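Fimbrial subunit type 1 (Actinomyces oris, PDB 3UXF) forms the major structural subunit of the bacterium's type 1 fimbriae, surface fibres that serve in cell adhesion. Local coordinates at residues 116-121 with 130-135; 255-260 with 280-285; 381-386 with 390-395. All coordinates share one frame; numbering follows the deposited sequence.

Interaction 1: residues 116-121 with 130-135. With CA (calcium ion), chain D.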
# COMPACT_ATOMS: atom_id res chain seq x y z
N GLN A 116 -1.17 31.58 16.44
CA GLN A 116 -2.06 31.79 15.32
C GLN A 116 -2.25 30.46 14.61
O GLN A 116 -1.36 29.61 14.67
CB GLN A 116 -1.45 32.77 14.32
CG GLN A 116 -1.53 34.24 14.80
CD GLN A 116 -2.97 34.73 14.92
OE1 GLN A 116 -3.86 34.38 14.13
NE2 GLN A 116 -3.19 35.56 15.92
N LYS A 117 -3.39 30.29 13.96
CA LYS A 117 -3.70 29.06 13.23
C LYS A 117 -4.26 29.35 11.85
O LYS A 117 -4.89 30.37 11.62
CB LYS A 117 -4.72 28.21 13.99
CG LYS A 117 -4.47 28.05 15.47
CD LYS A 117 -5.62 27.31 16.12
CE LYS A 117 -6.82 28.22 16.34
NZ LYS A 117 -7.94 27.93 15.40
N ILE A 118 -4.03 28.41 10.93
CA ILE A 118 -4.55 28.49 9.58
C ILE A 118 -4.78 27.07 9.06
O ILE A 118 -4.02 26.16 9.37
CB ILE A 118 -3.58 29.20 8.63
CG1 ILE A 118 -3.68 30.71 8.79
CG2 ILE A 118 -3.88 28.82 7.19
CD1 ILE A 118 -3.61 31.46 7.49
N THR A 119 -5.82 26.89 8.25
CA THR A 119 -6.11 25.59 7.66
C THR A 119 -5.89 25.67 6.16
O THR A 119 -6.29 26.64 5.52
CB THR A 119 -7.55 25.14 7.96
OG1 THR A 119 -7.72 24.99 9.38
CG2 THR A 119 -7.84 23.82 7.28
N THR A 120 -5.25 24.65 5.59
CA THR A 120 -4.94 24.70 4.18
C THR A 120 -6.19 24.49 3.34
O THR A 120 -7.15 23.81 3.75
CB THR A 120 -3.94 23.59 3.79
OG1 THR A 120 -4.54 22.30 4.05
CG2 THR A 120 -2.63 23.70 4.57
N GLY A 121 -6.16 25.09 2.16
CA GLY A 121 -7.19 24.90 1.17
C GLY A 121 -6.69 23.97 0.09
O GLY A 121 -5.75 23.20 0.31
N ASP A 130 0.98 39.05 7.34
CA ASP A 130 1.62 40.09 8.15
C ASP A 130 0.82 40.38 9.43
O ASP A 130 1.40 40.68 10.48
CB ASP A 130 1.79 41.34 7.28
CG ASP A 130 2.56 42.45 7.98
OD1 ASP A 130 3.46 42.18 8.79
OD2 ASP A 130 2.26 43.62 7.68
N ALA A 131 -0.50 40.27 9.37
CA ALA A 131 -1.28 40.46 10.60
C ALA A 131 -1.01 39.37 11.63
O ALA A 131 -1.15 39.59 12.84
CB ALA A 131 -2.82 40.55 10.31
N GLN A 132 -0.68 38.17 11.13
CA GLN A 132 -0.47 37.02 12.01
C GLN A 132 0.96 36.78 12.44
O GLN A 132 1.21 35.93 13.28
CB GLN A 132 -0.96 35.77 11.30
CG GLN A 132 -2.45 35.72 11.09
CD GLN A 132 -2.81 34.50 10.26
OE1 GLN A 132 -2.37 34.37 9.12
NE2 GLN A 132 -3.64 33.60 10.83
N THR A 133 1.90 37.53 11.88
CA THR A 133 3.30 37.23 12.15
C THR A 133 4.07 38.51 12.38
O THR A 133 3.71 39.58 11.86
CB THR A 133 3.99 36.48 10.98
OG1 THR A 133 3.92 37.24 9.76
CG2 THR A 133 3.38 35.11 10.76
N GLU A 134 5.14 38.41 13.16
CA GLU A 134 6.04 39.53 13.34
C GLU A 134 7.46 38.99 13.30
O GLU A 134 7.66 37.77 13.25
CB GLU A 134 5.76 40.26 14.65
CG GLU A 134 5.92 39.40 15.87
CD GLU A 134 5.43 40.08 17.15
OE1 GLU A 134 6.17 40.91 17.71
OE2 GLU A 134 4.30 39.76 17.60
N VAL A 135 8.44 39.89 13.26
CA VAL A 135 9.84 39.47 13.36
C VAL A 135 10.04 38.64 14.61
O VAL A 135 9.73 39.06 15.75
CB VAL A 135 10.78 40.70 13.35
CG1 VAL A 135 12.19 40.30 13.72
CG2 VAL A 135 10.77 41.32 11.95
CA CA D . 3.31 41.83 11.25
O HOH W 1 4.76 43.39 12.45
O HOH W 2 5.68 41.48 10.62
O HOH W 3 1.84 43.73 11.05
O HOH W 4 2.37 41.77 13.43
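Gln132 reaches from the loop after strand 125-128 to strand 114-119, where it meets Gln116 and Ile118; the two glutamines are the nearest residues by backbone, with CA atoms 6.4 Å apart. Followed outward from Gln132, CB lies 3.9 Å from Gln116 CG. CG comes next, 3.6 Å from Gln116 OE1. Because Gln132 CG sits beside the backbone N (chi1 -68°) and the chain runs on extended, the amide is carried across to the strand. There Gln132 NE2 gives a weak hydrogen bond to Gln116 OE1 at 3.4 Å, the two amide planes being turned 65° against each other, and Gln132 NE2 also lies 3.5 Å from Ile118 CG1. Gln132 OE1 is 3.6 Å from Ile118 CD1, but its hydrogen bond comes from the backbone N of Thr129. Gln116 CG, set beside its own backbone N, lies 3.6 Å from Gln132 O; the bend at chi2 (-64°) then turns the Gln116 amide toward Gln132 CG and NE2.

Strand 114-119 is an outermost strand of an antiparallel sheet in the N-terminal pilin D1 domain, and strand 125-128 belongs to a second sheet. The loop also carries a calcium ion, bound by Asp130 O and OD1, Thr133 O and four waters. With one long amide bond and otherwise van der Waals contacts, the chemistry implies a light surface attachment, while calcium holds the loop backbone on both sides of Gln132.

Interaction 2: residues 255-260 with 280-285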
# COMPACT_ATOMS: atom_id res chain seq x y z
N THR A 255 0.18 -12.42 21.36
CA THR A 255 -0.15 -12.23 22.78
C THR A 255 0.86 -11.35 23.49
O THR A 255 0.50 -10.32 24.09
CB THR A 255 -0.30 -13.55 23.52
OG1 THR A 255 -1.17 -14.38 22.76
CG2 THR A 255 -0.88 -13.31 24.92
N THR A 256 2.14 -11.72 23.44
CA THR A 256 3.17 -10.89 24.05
C THR A 256 3.26 -9.51 23.41
O THR A 256 3.24 -8.49 24.10
CB THR A 256 4.53 -11.59 23.94
OG1 THR A 256 4.43 -12.87 24.59
CG2 THR A 256 5.63 -10.74 24.60
N ASP A 257 3.36 -9.47 22.08
CA ASP A 257 3.66 -8.22 21.38
C ASP A 257 2.49 -7.64 20.59
O ASP A 257 2.44 -6.43 20.32
CB ASP A 257 4.83 -8.45 20.42
CG ASP A 257 6.10 -8.84 21.16
OD1 ASP A 257 6.44 -8.18 22.17
OD2 ASP A 257 6.79 -9.78 20.72
N TYR A 258 1.58 -8.51 20.18
CA TYR A 258 0.42 -8.03 19.44
C TYR A 258 -0.71 -9.01 19.58
O TYR A 258 -0.52 -10.15 20.00
CB TYR A 258 0.74 -7.89 17.93
CG TYR A 258 1.07 -9.21 17.26
CD1 TYR A 258 0.07 -9.99 16.69
CD2 TYR A 258 2.38 -9.68 17.21
CE1 TYR A 258 0.37 -11.19 16.06
CE2 TYR A 258 2.69 -10.88 16.59
CZ TYR A 258 1.68 -11.64 16.05
OH TYR A 258 2.00 -12.82 15.45
N THR A 259 -1.93 -8.57 19.28
CA THR A 259 -3.03 -9.52 19.13
C THR A 259 -3.75 -9.25 17.80
O THR A 259 -3.86 -8.07 17.39
CB THR A 259 -4.01 -9.48 20.35
OG1 THR A 259 -5.06 -8.55 20.12
CG2 THR A 259 -3.33 -9.03 21.61
N LEU A 260 -4.20 -10.33 17.15
CA LEU A 260 -4.98 -10.24 15.92
C LEU A 260 -6.45 -10.21 16.31
O LEU A 260 -6.89 -11.09 17.05
CB LEU A 260 -4.76 -11.44 15.00
CG LEU A 260 -5.71 -11.54 13.79
CD1 LEU A 260 -5.58 -10.42 12.77
CD2 LEU A 260 -5.49 -12.88 13.05
N ARG A 280 4.30 -2.16 21.62
CA ARG A 280 4.51 -0.76 21.37
C ARG A 280 5.86 -0.28 21.87
O ARG A 280 6.51 0.56 21.23
CB ARG A 280 3.39 0.07 22.00
CG ARG A 280 2.03 -0.15 21.34
CD ARG A 280 0.98 0.87 21.91
NE ARG A 280 0.81 0.81 23.37
CZ ARG A 280 -0.09 0.06 24.00
NH1 ARG A 280 -0.92 -0.71 23.30
NH2 ARG A 280 -0.19 0.08 25.33
N ARG A 281 6.28 -0.85 22.99
CA ARG A 281 7.57 -0.49 23.56
C ARG A 281 8.68 -0.94 22.61
O ARG A 281 9.57 -0.17 22.27
CB ARG A 281 7.75 -1.10 24.96
CG ARG A 281 9.06 -0.56 25.62
CD ARG A 281 9.64 -1.52 26.66
NE ARG A 281 9.98 -2.81 26.05
CZ ARG A 281 11.05 -3.02 25.29
NH1 ARG A 281 11.91 -2.04 25.06
NH2 ARG A 281 11.25 -4.23 24.75
N LYS A 282 8.57 -2.18 22.10
CA LYS A 282 9.57 -2.63 21.16
C LYS A 282 9.61 -1.74 19.93
O LYS A 282 10.68 -1.40 19.44
CB LYS A 282 9.30 -4.08 20.74
CG LYS A 282 9.57 -5.15 21.77
CD LYS A 282 9.40 -6.49 21.07
CE LYS A 282 9.83 -7.70 21.90
NZ LYS A 282 8.99 -8.04 23.09
N ALA A 283 8.43 -1.40 19.38
CA ALA A 283 8.42 -0.53 18.23
C ALA A 283 9.00 0.87 18.51
O ALA A 283 9.68 1.42 17.66
CB ALA A 283 7.00 -0.43 17.65
N SER A 284 8.64 1.46 19.64
CA SER A 284 9.12 2.79 19.99
C SER A 284 10.65 2.80 20.00
O SER A 284 11.29 3.67 19.42
CB SER A 284 8.59 3.18 21.37
OG SER A 284 7.17 3.24 21.38
N GLU A 285 11.20 1.79 20.64
CA GLU A 285 12.66 1.67 20.79
C GLU A 285 13.36 1.40 19.47
O GLU A 285 14.38 2.01 19.15
CB GLU A 285 12.98 0.55 21.76
CG GLU A 285 14.51 0.38 22.01
CD GLU A 285 14.80 -0.75 22.98
OE1 GLU A 285 14.11 -1.81 22.96
OE2 GLU A 285 15.71 -0.56 23.82
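A salt bridge ties Lys282 to Asp257: NZ donates to OD1 at 2.7 Å. It links helix 277-288 to the turn that leads into strand 258-264. That strand and strand 269-275 form a beta hairpin, and the helix follows directly on the hairpin's second strand. The ammonium arrives on the syn side of OD1, 18° out of the carboxylate plane, and the two side chains cross at about a right angle. Both charges have further partners. Asp257 OD2 accepts from the backbone N of Ala253, fixing the carboxylate from its other oxygen, and Lys282 NZ also pairs with Glu278 one turn earlier on the helix, so the lysine is shared between two acids, which would probably favour its charged form.

Packing beyond the charges is slight, with 106 Å² buried in all. CD and CE of Lys282 run past Asp257 OD1 at 3.6 Å and 3.4 Å, and the bend at chi4 (69°) turns NZ onto that oxygen; both residues also touch Leu252. On the helix itself, Arg281 NH1 bridges to Glu285 OE1 at 3.1 Å, while Ser284 OG and Ser284 N reach Arg280 O from opposite faces of its carbonyl plane, OG at 2.8 Å.

Interaction 3: residues 381-386 with 390-395. With CA (calcium ion), chain C.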
# COMPACT_ATOMS: atom_id res chain seq x y z
N GLU A 381 1.22 -24.02 -16.30
CA GLU A 381 2.03 -22.88 -16.73
C GLU A 381 3.07 -23.44 -17.69
O GLU A 381 3.50 -24.57 -17.53
CB GLU A 381 2.68 -22.18 -15.54
CG GLU A 381 1.64 -21.35 -14.77
CD GLU A 381 2.20 -20.62 -13.56
OE1 GLU A 381 3.13 -21.12 -12.89
OE2 GLU A 381 1.71 -19.53 -13.27
N CYS A 382 3.43 -22.69 -18.73
CA CYS A 382 4.37 -23.25 -19.71
C CYS A 382 5.13 -22.15 -20.41
O CYS A 382 4.74 -20.99 -20.40
CB CYS A 382 3.67 -24.10 -20.77
SG CYS A 382 2.48 -23.11 -21.74
N THR A 383 6.21 -22.57 -21.06
CA THR A 383 7.00 -21.68 -21.88
C THR A 383 6.73 -22.09 -23.32
O THR A 383 6.92 -23.27 -23.69
CB THR A 383 8.46 -21.90 -21.57
OG1 THR A 383 8.71 -21.50 -20.22
CG2 THR A 383 9.33 -21.06 -22.53
N LYS A 384 6.25 -21.16 -24.13
CA LYS A 384 6.01 -21.41 -25.55
C LYS A 384 7.36 -21.52 -26.22
O LYS A 384 8.29 -20.75 -25.92
CB LYS A 384 5.23 -20.24 -26.14
CG LYS A 384 4.87 -20.31 -27.61
CD LYS A 384 3.95 -19.15 -27.92
CE LYS A 384 4.11 -18.64 -29.34
NZ LYS A 384 3.52 -19.58 -30.30
N THR A 385 7.50 -22.52 -27.09
CA THR A 385 8.75 -22.72 -27.81
C THR A 385 8.47 -23.01 -29.28
O THR A 385 7.34 -23.17 -29.71
CB THR A 385 9.52 -23.91 -27.30
OG1 THR A 385 8.76 -25.10 -27.57
CG2 THR A 385 9.84 -23.79 -25.80
N ALA A 386 9.55 -23.05 -30.05
CA ALA A 386 9.46 -23.30 -31.47
C ALA A 386 8.79 -24.63 -31.76
O ALA A 386 8.17 -24.79 -32.80
CB ALA A 386 10.86 -23.30 -32.05
N THR A 390 7.09 -26.08 -23.41
CA THR A 390 7.66 -26.82 -22.30
C THR A 390 6.77 -26.63 -21.06
O THR A 390 6.62 -25.51 -20.54
CB THR A 390 9.05 -26.31 -21.98
OG1 THR A 390 9.89 -26.48 -23.13
CG2 THR A 390 9.65 -27.06 -20.81
N LEU A 391 6.18 -27.71 -20.56
CA LEU A 391 5.32 -27.63 -19.39
C LEU A 391 6.13 -27.40 -18.13
O LEU A 391 7.21 -27.98 -17.96
CB LEU A 391 4.51 -28.93 -19.22
CG LEU A 391 3.71 -29.36 -20.45
CD1 LEU A 391 2.97 -30.64 -20.11
CD2 LEU A 391 2.76 -28.23 -20.84
N ARG A 392 5.63 -26.52 -17.27
CA ARG A 392 6.26 -26.26 -15.98
C ARG A 392 5.55 -27.13 -14.91
O ARG A 392 4.33 -27.23 -14.86
CB ARG A 392 6.14 -24.74 -15.69
CG ARG A 392 7.05 -24.10 -14.63
CD ARG A 392 7.06 -22.51 -14.75
NE ARG A 392 7.25 -22.03 -16.13
CZ ARG A 392 6.59 -21.02 -16.70
NH1 ARG A 392 5.69 -20.31 -16.02
NH2 ARG A 392 6.81 -20.71 -17.99
N ASP A 393 6.32 -27.74 -14.02
CA ASP A 393 5.76 -28.58 -12.98
C ASP A 393 5.07 -27.72 -11.91
O ASP A 393 5.70 -26.85 -11.32
CB ASP A 393 6.93 -29.37 -12.37
CG ASP A 393 6.51 -30.31 -11.26
OD1 ASP A 393 5.30 -30.48 -10.97
OD2 ASP A 393 7.42 -30.93 -10.67
N SER A 394 3.79 -27.94 -11.67
CA SER A 394 3.05 -27.12 -10.71
C SER A 394 3.45 -27.37 -9.26
O SER A 394 3.18 -26.54 -8.39
CB SER A 394 1.55 -27.38 -10.87
OG SER A 394 1.21 -27.23 -12.26
N ASP A 395 4.09 -28.51 -8.99
CA ASP A 395 4.57 -28.83 -7.65
C ASP A 395 5.99 -29.40 -7.71
O ASP A 395 6.17 -30.61 -7.77
CB ASP A 395 3.65 -29.81 -6.93
CG ASP A 395 4.17 -30.19 -5.54
OD1 ASP A 395 5.20 -29.63 -5.11
OD2 ASP A 395 3.55 -31.06 -4.89
CA CA C . 5.91 -32.36 -9.38
O HOH W 5 2.30 -25.57 -14.11
O HOH W 6 5.59 -19.53 -12.90
O HOH W 7 9.51 -27.23 -25.94
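The beta hairpin of strands 376-385 and 388-391 brings Thr383 opposite Thr390 and Cys382 opposite Leu391. Thr383 and Thr390 form the antiparallel hydrogen-bonded pair, with Thr390 N to Thr383 O at 2.8 Å and Thr383 N to Thr390 O at 3.0 Å; Arg392 N to Glu381 O, 2.9 Å, continues the pairing. Cys382 and Leu391 are the non-hydrogen-bonded pair, their CA atoms 4.5 Å apart, and on their face of the sheet Cys382 CB approaches Leu391 CD2.

This hairpin belongs to the prealbumin-like domain, where the Cys382 disulfide to Cys446 fastens it to strand 444-451. On the face of Thr383 and Thr390, Arg392 folds back over the first strand. Its CG lies anti to the backbone N (chi1 -162°) and the chain turns at chi3 (-48°), which sets the guanidinium with Cys382 N over one face, toward its rim. NH2 meets Thr383 OG1 at 3.0 Å, only 5° out of the guanidinium plane, and also bonds to Glu442 O. Arg392 NH1 is 4.1 Å from Glu381 OE1, too far for a salt bridge, and water 6 joins the two. Water 7 links the hydroxyls of Thr385 and Thr390. Past the strand, Asp393 OD1 accepts from Asp395 N in an Asx turn, and both Asp393 carboxylate oxygens bind a calcium ion together with Asp395 O, at 2.4 Å, and with Thr398, Thr400 and Asp402.

How the interactions relate
The three contacts follow one another along the chain, each closing before the next opens. Interaction 1 lies in the N-terminal D1 domain and interaction 3 in the prealbumin-like domain, on opposite sides of the chain's centre, their centres about 66 Å and nearest atoms about 45 Å apart. Interaction 2 is about 40 Å from the first and 45 Å from the third between centres, with nearest-atom gaps of about 28 and 27 Å, so the three mark successive regions of an elongated molecule. No sheet is common to any two, although the branched sheet holding strand 258-264 also includes strand 344-362, which runs into the prealbumin-like range. Calcium is bound at interactions 1 and 3; interaction 2 is a salt bridge with no metal bound within its segments.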